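Local coordinates for insecticidal crystal protein Cry7Cal (Bacillus thuringiensis, PDB 5ZI1) that acts as an insecticidal toxin against the locust Locusta migratoria manilensis, probably by binding receptors and opening membrane pores, as other three-domain Cry toxins do, at residues I253-I258 with L450-V455; R525-A530 with Y591-E596; L123-M128 with N149-L154. All coordinates share one frame; numbering follows the deposited sequence.

Contact 1: I253-I258 with L450-V455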
loop_
_atom_site.group_PDB
_atom_site.type_symbol
_atom_site.label_atom_id
_atom_site.label_comp_id
_atom_site.label_asym_id
_atom_site.label_seq_id
_atom_site.Cartn_x
_atom_site.Cartn_y
_atom_site.Cartn_z
ATOM N N ILE A 253 3.552 -0.842 -6.447
ATOM C CA ILE A 253 3.353 -2.199 -6.934
ATOM C C ILE A 253 3.335 -2.216 -8.457
ATOM O O ILE A 253 3.083 -1.200 -9.119
ATOM C CB ILE A 253 2.075 -2.826 -6.376
ATOM C CG1 ILE A 253 0.874 -1.957 -6.683
ATOM C CG2 ILE A 253 2.233 -3.092 -4.859
ATOM C CD1 ILE A 253 -0.354 -2.397 -5.891
ATOM N N PHE A 254 3.610 -3.401 -9.013
ATOM C CA PHE A 254 3.782 -3.576 -10.456
ATOM C C PHE A 254 2.760 -4.542 -11.018
ATOM O O PHE A 254 2.552 -5.623 -10.460
ATOM C CB PHE A 254 5.191 -4.061 -10.791
ATOM C CG PHE A 254 6.229 -2.976 -10.653
ATOM C CD1 PHE A 254 6.699 -2.599 -9.380
ATOM C CD2 PHE A 254 6.694 -2.292 -11.779
ATOM C CE1 PHE A 254 7.651 -1.602 -9.234
ATOM C CE2 PHE A 254 7.637 -1.284 -11.647
ATOM C CZ PHE A 254 8.110 -0.924 -10.368
ATOM N N THR A 255 2.122 -4.130 -12.120
ATOM C CA THR A 255 1.227 -4.982 -12.890
ATOM C C THR A 255 2.051 -5.997 -13.682
ATOM O O THR A 255 3.279 -5.889 -13.788
ATOM C CB THR A 255 0.345 -4.140 -13.827
ATOM O OG1 THR A 255 1.129 -3.133 -14.487
ATOM C CG2 THR A 255 -0.803 -3.459 -13.067
ATOM N N ASP A 256 1.369 -7.005 -14.236
ATOM C CA ASP A 256 2.086 -8.072 -14.932
ATOM C C ASP A 256 2.891 -7.503 -16.099
ATOM O O ASP A 256 2.490 -6.507 -16.716
ATOM C CB ASP A 256 1.125 -9.138 -15.453
ATOM C CG ASP A 256 0.398 -9.862 -14.338
ATOM O OD1 ASP A 256 0.801 -9.698 -13.156
ATOM O OD2 ASP A 256 -0.571 -10.600 -14.641
ATOM N N PRO A 257 4.041 -8.095 -16.414
ATOM C CA PRO A 257 4.840 -7.567 -17.532
ATOM C C PRO A 257 4.043 -7.576 -18.829
ATOM O O PRO A 257 3.197 -8.444 -19.061
ATOM C CB PRO A 257 6.049 -8.506 -17.585
ATOM C CG PRO A 257 6.163 -9.036 -16.106
ATOM C CD PRO A 257 4.713 -9.204 -15.705
ATOM N N ILE A 258 4.287 -6.560 -19.652
ATOM C CA ILE A 258 3.558 -6.401 -20.919
ATOM C C ILE A 258 4.337 -7.208 -21.947
ATOM O O ILE A 258 5.202 -6.706 -22.667
ATOM C CB ILE A 258 3.416 -4.933 -21.327
ATOM C CG1 ILE A 258 2.815 -4.080 -20.206
ATOM C CG2 ILE A 258 2.593 -4.813 -22.601
ATOM C CD1 ILE A 258 2.843 -2.613 -20.577
ATOM N N LEU A 450 4.872 -2.000 -15.692
ATOM C CA LEU A 450 4.322 -0.743 -15.212
ATOM C C LEU A 450 4.227 -0.750 -13.682
ATOM O O LEU A 450 3.798 -1.743 -13.072
ATOM C CB LEU A 450 2.956 -0.491 -15.859
ATOM C CG LEU A 450 2.889 -0.427 -17.412
ATOM C CD1 LEU A 450 1.495 -0.065 -17.894
ATOM C CD2 LEU A 450 3.907 0.542 -18.013
ATOM N N GLY A 451 4.648 0.353 -13.071
ATOM C CA GLY A 451 4.600 0.532 -11.621
ATOM C C GLY A 451 3.593 1.610 -11.260
ATOM O O GLY A 451 3.485 2.635 -11.955
ATOM N N TRP A 452 2.855 1.361 -10.177
ATOM C CA TRP A 452 1.738 2.178 -9.720
ATOM C C TRP A 452 1.917 2.564 -8.254
ATOM O O TRP A 452 2.411 1.761 -7.447
ATOM C CB TRP A 452 0.423 1.401 -9.878
ATOM C CG TRP A 452 0.226 0.846 -11.254
ATOM C CD1 TRP A 452 0.759 -0.289 -11.760
ATOM C CD2 TRP A 452 -0.548 1.435 -12.308
ATOM N NE1 TRP A 452 0.365 -0.456 -13.071
ATOM C CE2 TRP A 452 -0.441 0.591 -13.427
ATOM C CE3 TRP A 452 -1.328 2.591 -12.406
ATOM C CZ2 TRP A 452 -1.090 0.862 -14.638
ATOM C CZ3 TRP A 452 -1.973 2.864 -13.615
ATOM C CH2 TRP A 452 -1.848 2.000 -14.711
ATOM N N THR A 453 1.484 3.779 -7.906
ATOM C CA THR A 453 1.377 4.214 -6.517
ATOM C C THR A 453 -0.082 4.500 -6.167
ATOM O O THR A 453 -0.914 4.754 -7.041
ATOM C CB THR A 453 2.224 5.452 -6.240
ATOM O OG1 THR A 453 1.781 6.543 -7.081
ATOM C CG2 THR A 453 3.707 5.146 -6.459
ATOM N N HIS A 454 -0.373 4.452 -4.869
ATOM C CA HIS A 454 -1.730 4.546 -4.338
ATOM C C HIS A 454 -2.198 5.994 -4.286
ATOM O O HIS A 454 -1.426 6.898 -3.951
ATOM C CB HIS A 454 -1.755 3.939 -2.933
ATOM C CG HIS A 454 -3.121 3.613 -2.423
ATOM N ND1 HIS A 454 -3.793 4.418 -1.528
ATOM C CD2 HIS A 454 -3.927 2.551 -2.654
ATOM C CE1 HIS A 454 -4.965 3.879 -1.245
ATOM N NE2 HIS A 454 -5.069 2.740 -1.909
ATOM N N VAL A 455 -3.475 6.223 -4.611
ATOM C CA VAL A 455 -3.963 7.597 -4.737
ATOM C C VAL A 455 -4.164 8.286 -3.386
ATOM O O VAL A 455 -4.360 9.511 -3.343
ATOM C CB VAL A 455 -5.227 7.584 -5.634
ATOM C CG1 VAL A 455 -5.920 8.943 -5.706
ATOM C CG2 VAL A 455 -4.837 7.164 -7.042
HETATM O O HOH W 1 2.439 -3.924 -16.486
#
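Leu-450, on strand 448-454, holds the chain that runs on from strand 252-254. Its carbonyl O receives the Thr-255 N-H at 3.1 Å, while its branched end crosses that of Ile-258, CG lying 3.8 Å from Ile-258 CD1. A water accepts from Leu-450 N and donates to Asp-256 O, bridging the two segments. Gly-451 faces Phe-254 as a non-hydrogen-bonded antiparallel pair. Having no CB, it can lie directly against the ring: its CA sits over one face, 3.7 Å from the Phe-254 centroid, in a CH-pi contact. Trp-452 then forms a hydrogen-bonded pair with Ile-253, its N reaching Ile-253 O at 2.8 Å and its O accepting from Ile-253 N at 3.0 Å. At the indole edge, NE1 donates to Thr-255 OG1 at 3.1 Å in a nearly straight bond (166°), with the oxygen in the ring plane. A chi1 of 44° sets OG1 between the Thr-255 backbone N and carbonyl carbon, turned to this edge. Next door, Asp-256 makes salt bridges with Arg-217 and Arg-220 of helix 208-227, tying the sheet to the helical domain. The tryptophan's polar N-H is thus satisfied in a buried setting, and the bond restrains the indole's rotation.

Contact 2: R525-A530 with Y591-E596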
loop_
_atom_site.group_PDB
_atom_site.type_symbol
_atom_site.label_atom_id
_atom_site.label_comp_id
_atom_site.label_asym_id
_atom_site.label_seq_id
_atom_site.Cartn_x
_atom_site.Cartn_y
_atom_site.Cartn_z
ATOM N N ARG A 525 4.814 14.440 16.282
ATOM C CA ARG A 525 4.996 13.119 16.861
ATOM C C ARG A 525 5.597 12.209 15.800
ATOM O O ARG A 525 4.982 11.975 14.754
ATOM C CB ARG A 525 3.668 12.565 17.364
ATOM C CG ARG A 525 3.776 11.255 18.124
ATOM C CD ARG A 525 2.454 10.939 18.784
ATOM N NE ARG A 525 1.427 10.621 17.809
ATOM C CZ ARG A 525 0.136 10.460 18.094
ATOM N NH1 ARG A 525 -0.300 10.604 19.329
ATOM N NH2 ARG A 525 -0.730 10.151 17.138
ATOM N N VAL A 526 6.796 11.725 16.061
ATOM C CA VAL A 526 7.467 10.777 15.190
ATOM C C VAL A 526 7.160 9.356 15.653
ATOM O O VAL A 526 7.201 9.054 16.853
ATOM C CB VAL A 526 8.977 11.034 15.181
ATOM C CG1 VAL A 526 9.677 9.969 14.377
ATOM C CG2 VAL A 526 9.260 12.428 14.638
ATOM N N ARG A 527 6.809 8.490 14.710
ATOM C CA ARG A 527 6.682 7.063 14.959
ATOM C C ARG A 527 8.001 6.433 14.528
ATOM O O ARG A 527 8.320 6.415 13.330
ATOM C CB ARG A 527 5.493 6.489 14.199
ATOM C CG ARG A 527 5.360 4.982 14.275
ATOM C CD ARG A 527 4.008 4.536 13.771
ATOM N NE ARG A 527 3.658 3.223 14.309
ATOM C CZ ARG A 527 4.004 2.063 13.753
ATOM N NH1 ARG A 527 4.731 2.042 12.642
ATOM N NH2 ARG A 527 3.636 0.919 14.329
ATOM N N TYR A 528 8.772 5.938 15.508
ATOM C CA TYR A 528 10.174 5.596 15.308
ATOM C C TYR A 528 10.510 4.276 15.994
ATOM O O TYR A 528 9.724 3.721 16.770
ATOM C CB TYR A 528 11.095 6.685 15.857
ATOM C CG TYR A 528 11.312 6.539 17.342
ATOM C CD1 TYR A 528 10.337 6.923 18.240
ATOM C CD2 TYR A 528 12.479 5.987 17.842
ATOM C CE1 TYR A 528 10.519 6.762 19.614
ATOM C CE2 TYR A 528 12.671 5.818 19.199
ATOM C CZ TYR A 528 11.688 6.217 20.086
ATOM O OH TYR A 528 11.870 6.068 21.451
ATOM N N ALA A 529 11.712 3.786 15.703
ATOM C CA ALA A 529 12.286 2.626 16.353
ATOM C C ALA A 529 13.780 2.866 16.471
ATOM O O ALA A 529 14.374 3.523 15.609
ATOM C CB ALA A 529 12.010 1.334 15.577
ATOM N N ALA A 530 14.381 2.360 17.554
ATOM C CA ALA A 530 15.790 2.638 17.791
ATOM C C ALA A 530 16.377 1.536 18.655
ATOM O O ALA A 530 15.684 0.952 19.488
ATOM C CB ALA A 530 15.994 4.010 18.456
ATOM N N TYR A 591 15.068 4.134 13.130
ATOM C CA TYR A 591 14.152 3.995 12.011
ATOM C C TYR A 591 13.050 5.024 12.167
ATOM O O TYR A 591 12.487 5.169 13.255
ATOM C CB TYR A 591 13.560 2.587 11.952
ATOM C CG TYR A 591 14.594 1.501 11.895
ATOM C CD1 TYR A 591 15.090 0.927 13.067
ATOM C CD2 TYR A 591 15.082 1.040 10.668
ATOM C CE1 TYR A 591 16.040 -0.064 13.025
ATOM C CE2 TYR A 591 16.029 0.032 10.613
ATOM C CZ TYR A 591 16.501 -0.518 11.790
ATOM O OH TYR A 591 17.454 -1.514 11.737
ATOM N N ILE A 592 12.761 5.751 11.093
ATOM C CA ILE A 592 11.712 6.757 11.079
ATOM C C ILE A 592 10.633 6.249 10.140
ATOM O O ILE A 592 10.892 6.020 8.953
ATOM C CB ILE A 592 12.228 8.131 10.625
ATOM C CG1 ILE A 592 13.453 8.567 11.435
ATOM C CG2 ILE A 592 11.101 9.173 10.663
ATOM C CD1 ILE A 592 13.172 8.897 12.890
ATOM N N ASP A 593 9.432 6.069 10.665
ATOM C CA ASP A 593 8.329 5.595 9.853
ATOM C C ASP A 593 7.478 6.789 9.423
ATOM O O ASP A 593 7.630 7.281 8.300
ATOM C CB ASP A 593 7.533 4.547 10.637
ATOM C CG ASP A 593 6.226 4.176 9.970
ATOM O OD1 ASP A 593 6.143 4.259 8.724
ATOM O OD2 ASP A 593 5.271 3.812 10.704
ATOM N N LYS A 594 6.617 7.290 10.307
ATOM C CA LYS A 594 5.709 8.376 9.981
ATOM C C LYS A 594 6.035 9.626 10.794
ATOM O O LYS A 594 6.584 9.562 11.912
ATOM C CB LYS A 594 4.252 7.975 10.238
ATOM C CG LYS A 594 3.827 6.677 9.569
ATOM C CD LYS A 594 3.762 6.807 8.025
ATOM C CE LYS A 594 3.417 5.453 7.370
ATOM N NZ LYS A 594 2.151 4.863 7.910
ATOM N N ILE A 595 5.676 10.772 10.219
ATOM C CA ILE A 595 5.744 12.058 10.898
ATOM C C ILE A 595 4.319 12.524 11.093
ATOM O O ILE A 595 3.559 12.619 10.119
ATOM C CB ILE A 595 6.543 13.082 10.097
ATOM C CG1 ILE A 595 7.778 12.407 9.513
ATOM C CG2 ILE A 595 6.911 14.243 10.990
ATOM C CD1 ILE A 595 8.762 12.035 10.575
ATOM N N GLU A 596 3.943 12.811 12.338
ATOM C CA GLU A 596 2.558 13.147 12.634
ATOM C C GLU A 596 2.482 14.554 13.195
ATOM O O GLU A 596 3.102 14.859 14.223
ATOM C CB GLU A 596 1.928 12.133 13.579
ATOM C CG GLU A 596 1.792 10.768 12.943
ATOM C CD GLU A 596 1.326 9.727 13.924
ATOM O OE1 GLU A 596 1.313 10.041 15.138
ATOM O OE2 GLU A 596 0.968 8.604 13.485
#
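With CG anti to the backbone N in both Arg-527 (chi1 174°) and Asp-593 (chi1 170°), these side chains run alongside each other at a classic beta bulge between antiparallel strands of the C-terminal beta-sandwich domain. Two residues, Asp-593 and Lys-594, stand opposite the single Arg-527: Asp-593 N donates to Arg-527 O at 2.9 Å, and Arg-527 N to Lys-594 O at 3.0 Å. The extra residue turns the short carboxylate toward the neighbouring strand, where Arg-527 NH1 forms a salt bridge with Asp-593 OD2 at 2.7 Å, approaching on the anti side and out of the carboxylate plane. Arginine suits the place by its length, and its guanidinium also makes a cation-pi contact with Tyr-559. Further along, Arg-525 bends at chi3 (68°) into a salt bridge that brings two nitrogens to one oxygen of Glu-596, NE at 2.7 Å from OE1 and NH2 at 2.9 Å from it. The other oxygen, OE2, is bonded by Tyr-241 and Gln-470, so both oxygens of this buried carboxylate are bonded. On the other face, shared with Tyr-528, branched side chains meet: Val-526 CG1 lies 3.9 Å from Ile-592 CD1, and Val-526 CG2 lies 4.1 Å from Ile-595 CD1.

Contact 3: L123-M128 with N149-L154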
loop_
_atom_site.group_PDB
_atom_site.type_symbol
_atom_site.label_atom_id
_atom_site.label_comp_id
_atom_site.label_asym_id
_atom_site.label_seq_id
_atom_site.Cartn_x
_atom_site.Cartn_y
_atom_site.Cartn_z
ATOM N N LEU A 123 -16.623 -13.658 20.257
ATOM C CA LEU A 123 -16.675 -14.455 19.037
ATOM C C LEU A 123 -15.389 -14.306 18.238
ATOM O O LEU A 123 -14.853 -15.292 17.722
ATOM C CB LEU A 123 -17.885 -14.084 18.173
ATOM C CG LEU A 123 -18.150 -15.069 17.009
ATOM C CD1 LEU A 123 -18.120 -16.501 17.531
ATOM C CD2 LEU A 123 -19.478 -14.820 16.313
ATOM N N PHE A 124 -14.861 -13.089 18.141
ATOM C CA PHE A 124 -13.589 -12.918 17.447
ATOM C C PHE A 124 -12.488 -13.733 18.121
ATOM O O PHE A 124 -11.754 -14.467 17.454
ATOM C CB PHE A 124 -13.223 -11.428 17.367
ATOM C CG PHE A 124 -13.907 -10.685 16.226
ATOM C CD1 PHE A 124 -13.402 -10.740 14.938
ATOM C CD2 PHE A 124 -15.051 -9.938 16.453
ATOM C CE1 PHE A 124 -14.024 -10.058 13.891
ATOM C CE2 PHE A 124 -15.677 -9.247 15.427
ATOM C CZ PHE A 124 -15.167 -9.310 14.140
ATOM N N LYS A 125 -12.375 -13.641 19.452
ATOM C CA LYS A 125 -11.394 -14.468 20.155
ATOM C C LYS A 125 -11.582 -15.933 19.816
ATOM O O LYS A 125 -10.629 -16.618 19.425
ATOM C CB LYS A 125 -11.491 -14.263 21.654
ATOM C CG LYS A 125 -11.022 -12.930 22.116
ATOM C CD LYS A 125 -11.341 -12.771 23.598
ATOM C CE LYS A 125 -10.864 -11.427 24.108
ATOM N NZ LYS A 125 -11.773 -10.968 25.189
ATOM N N PHE A 126 -12.815 -16.423 19.917
ATOM C CA PHE A 126 -13.087 -17.817 19.570
ATOM C C PHE A 126 -12.840 -18.095 18.088
ATOM O O PHE A 126 -12.337 -19.168 17.733
ATOM C CB PHE A 126 -14.525 -18.178 19.951
ATOM C CG PHE A 126 -14.915 -19.584 19.594
ATOM C CD1 PHE A 126 -15.502 -19.868 18.363
ATOM C CD2 PHE A 126 -14.690 -20.624 20.471
ATOM C CE1 PHE A 126 -15.857 -21.165 18.032
ATOM C CE2 PHE A 126 -15.050 -21.924 20.144
ATOM C CZ PHE A 126 -15.632 -22.188 18.932
ATOM N N ALA A 127 -13.182 -17.150 17.203
ATOM C CA ALA A 127 -13.209 -17.467 15.769
ATOM C C ALA A 127 -11.872 -17.276 15.063
ATOM O O ALA A 127 -11.552 -18.040 14.150
ATOM C CB ALA A 127 -14.262 -16.622 15.060
ATOM N N MET A 128 -11.098 -16.256 15.437
ATOM C CA MET A 128 -9.824 -15.990 14.763
ATOM C C MET A 128 -8.955 -17.219 14.541
ATOM O O MET A 128 -8.409 -17.345 13.430
ATOM C CB MET A 128 -9.042 -14.914 15.536
ATOM C CG MET A 128 -9.609 -13.504 15.351
ATOM S SD MET A 128 -9.819 -13.023 13.602
ATOM C CE MET A 128 -8.116 -12.871 13.058
ATOM N N ASN A 149 -8.797 -7.233 11.033
ATOM C CA ASN A 149 -9.097 -5.818 10.935
ATOM C C ASN A 149 -10.397 -5.476 11.648
ATOM O O ASN A 149 -10.469 -4.499 12.405
ATOM C CB ASN A 149 -9.167 -5.411 9.467
ATOM C CG ASN A 149 -9.431 -3.963 9.318
ATOM O OD1 ASN A 149 -8.599 -3.129 9.695
ATOM N ND2 ASN A 149 -10.607 -3.634 8.829
ATOM N N LEU A 150 -11.444 -6.270 11.422
ATOM C CA LEU A 150 -12.716 -5.985 12.083
ATOM C C LEU A 150 -12.589 -6.073 13.599
ATOM O O LEU A 150 -13.194 -5.276 14.322
ATOM C CB LEU A 150 -13.796 -6.944 11.588
ATOM C CG LEU A 150 -14.201 -6.854 10.114
ATOM C CD1 LEU A 150 -15.302 -7.860 9.840
ATOM C CD2 LEU A 150 -14.651 -5.444 9.753
ATOM N N HIS A 151 -11.819 -7.043 14.096
ATOM C CA HIS A 151 -11.674 -7.228 15.539
ATOM C C HIS A 151 -11.032 -6.005 16.171
ATOM O O HIS A 151 -11.542 -5.458 17.153
ATOM C CB HIS A 151 -10.838 -8.486 15.817
ATOM C CG HIS A 151 -10.797 -8.888 17.262
ATOM N ND1 HIS A 151 -9.853 -9.761 17.762
ATOM C CD2 HIS A 151 -11.588 -8.551 18.310
ATOM C CE1 HIS A 151 -10.064 -9.939 19.055
ATOM N NE2 HIS A 151 -11.116 -9.222 19.408
ATOM N N LEU A 152 -9.918 -5.547 15.598
ATOM C CA LEU A 152 -9.233 -4.372 16.126
ATOM C C LEU A 152 -10.146 -3.156 16.129
ATOM O O LEU A 152 -10.167 -2.375 17.099
ATOM C CB LEU A 152 -7.976 -4.092 15.300
ATOM C CG LEU A 152 -6.936 -5.186 15.503
ATOM C CD1 LEU A 152 -5.724 -4.945 14.641
ATOM C CD2 LEU A 152 -6.576 -5.207 16.967
ATOM N N PHE A 153 -10.918 -2.991 15.049
ATOM C CA PHE A 153 -11.834 -1.870 14.942
ATOM C C PHE A 153 -12.974 -1.989 15.939
ATOM O O PHE A 153 -13.383 -0.991 16.550
ATOM C CB PHE A 153 -12.383 -1.784 13.522
ATOM C CG PHE A 153 -13.544 -0.861 13.394
ATOM C CD1 PHE A 153 -13.385 0.499 13.613
ATOM C CD2 PHE A 153 -14.798 -1.346 13.085
ATOM C CE1 PHE A 153 -14.457 1.360 13.511
ATOM C CE2 PHE A 153 -15.874 -0.483 12.976
ATOM C CZ PHE A 153 -15.702 0.868 13.192
ATOM N N LEU A 154 -13.520 -3.197 16.098
ATOM C CA LEU A 154 -14.533 -3.409 17.124
ATOM C C LEU A 154 -14.003 -3.045 18.512
ATOM O O LEU A 154 -14.734 -2.487 19.333
ATOM C CB LEU A 154 -15.005 -4.854 17.104
ATOM C CG LEU A 154 -16.033 -5.157 18.191
ATOM C CD1 LEU A 154 -17.284 -4.407 17.887
ATOM C CD2 LEU A 154 -16.311 -6.656 18.382
#
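Phe-124 and His-151 carry the packing of two antiparallel helices, 107-127 and 141-165, in the alpha-helical bundle that forms the N-terminal domain of the toxin. The short segments' axes come within 10.6 Å at 152°, a spacing wide enough for aromatic rings between the backbones. Histidine suits this place because it offers a flat face to Phe-124 and two nitrogens for bonds elsewhere. Its CG is anti to the backbone N (chi1 -171°), which sends the imidazole toward helix 107-127; ND1 is hydrogen-bonded with Tyr-186 OH of helix 169-202, and NE2 with Glu-121 OE2. These two bonds hold the ring's rotation.

The phenylalanine can be followed outward. Its CB stands over the centre of the imidazole face, 3.5 Å from the centroid of the His-151 ring, in a CH-pi contact. CG has already passed the rim of the imidazole, 3.7 Å from His-151 CG. The two side chains run antiparallel, so the near-parallel rings (3°) are displaced, with centroids 5.0 Å apart. Consequently CD1 meets not the imidazole centre but His-151 CB, at 3.5 Å, and CE1 reaches the backbone of the other helix, 3.7 Å from His-151 N. The phenyl face lies over the backbone of His-151, its CA above the ring centre, while the imidazole lies over Phe-124 CB. Leu-86 of helix 73-101 also touches Phe-124, so the phenyl group joins three helices. Leucines of helix 141-165 finish the apolar surround of its outer rim: Phe-124 CD2 and CE2 both lie 4.0 Å from Leu-154 CD2, and at the tip Phe-124 CZ rests 3.7 Å from Leu-150 CB.

Overall arrangement
Along the chain the order is contact 3, contact 1, contact 2, each closing before the next opens, and each lies in a different domain of the three-domain toxin fold. Contact 3 joins two helices of the N-terminal bundle, contact 1 pairs the outer strand 252-254 with strand 448-454 in the middle domain, and contact 2 pairs strands 521-530 and 589-599 in the C-terminal domain. Their centres are 27 to 32 Å apart, and no two touch, the nearest atoms being about 11 to 13 Å apart. Each of these three contacts lies within one domain. The 253-258 segment also borders the helical bundle, the part that probably inserts into membranes.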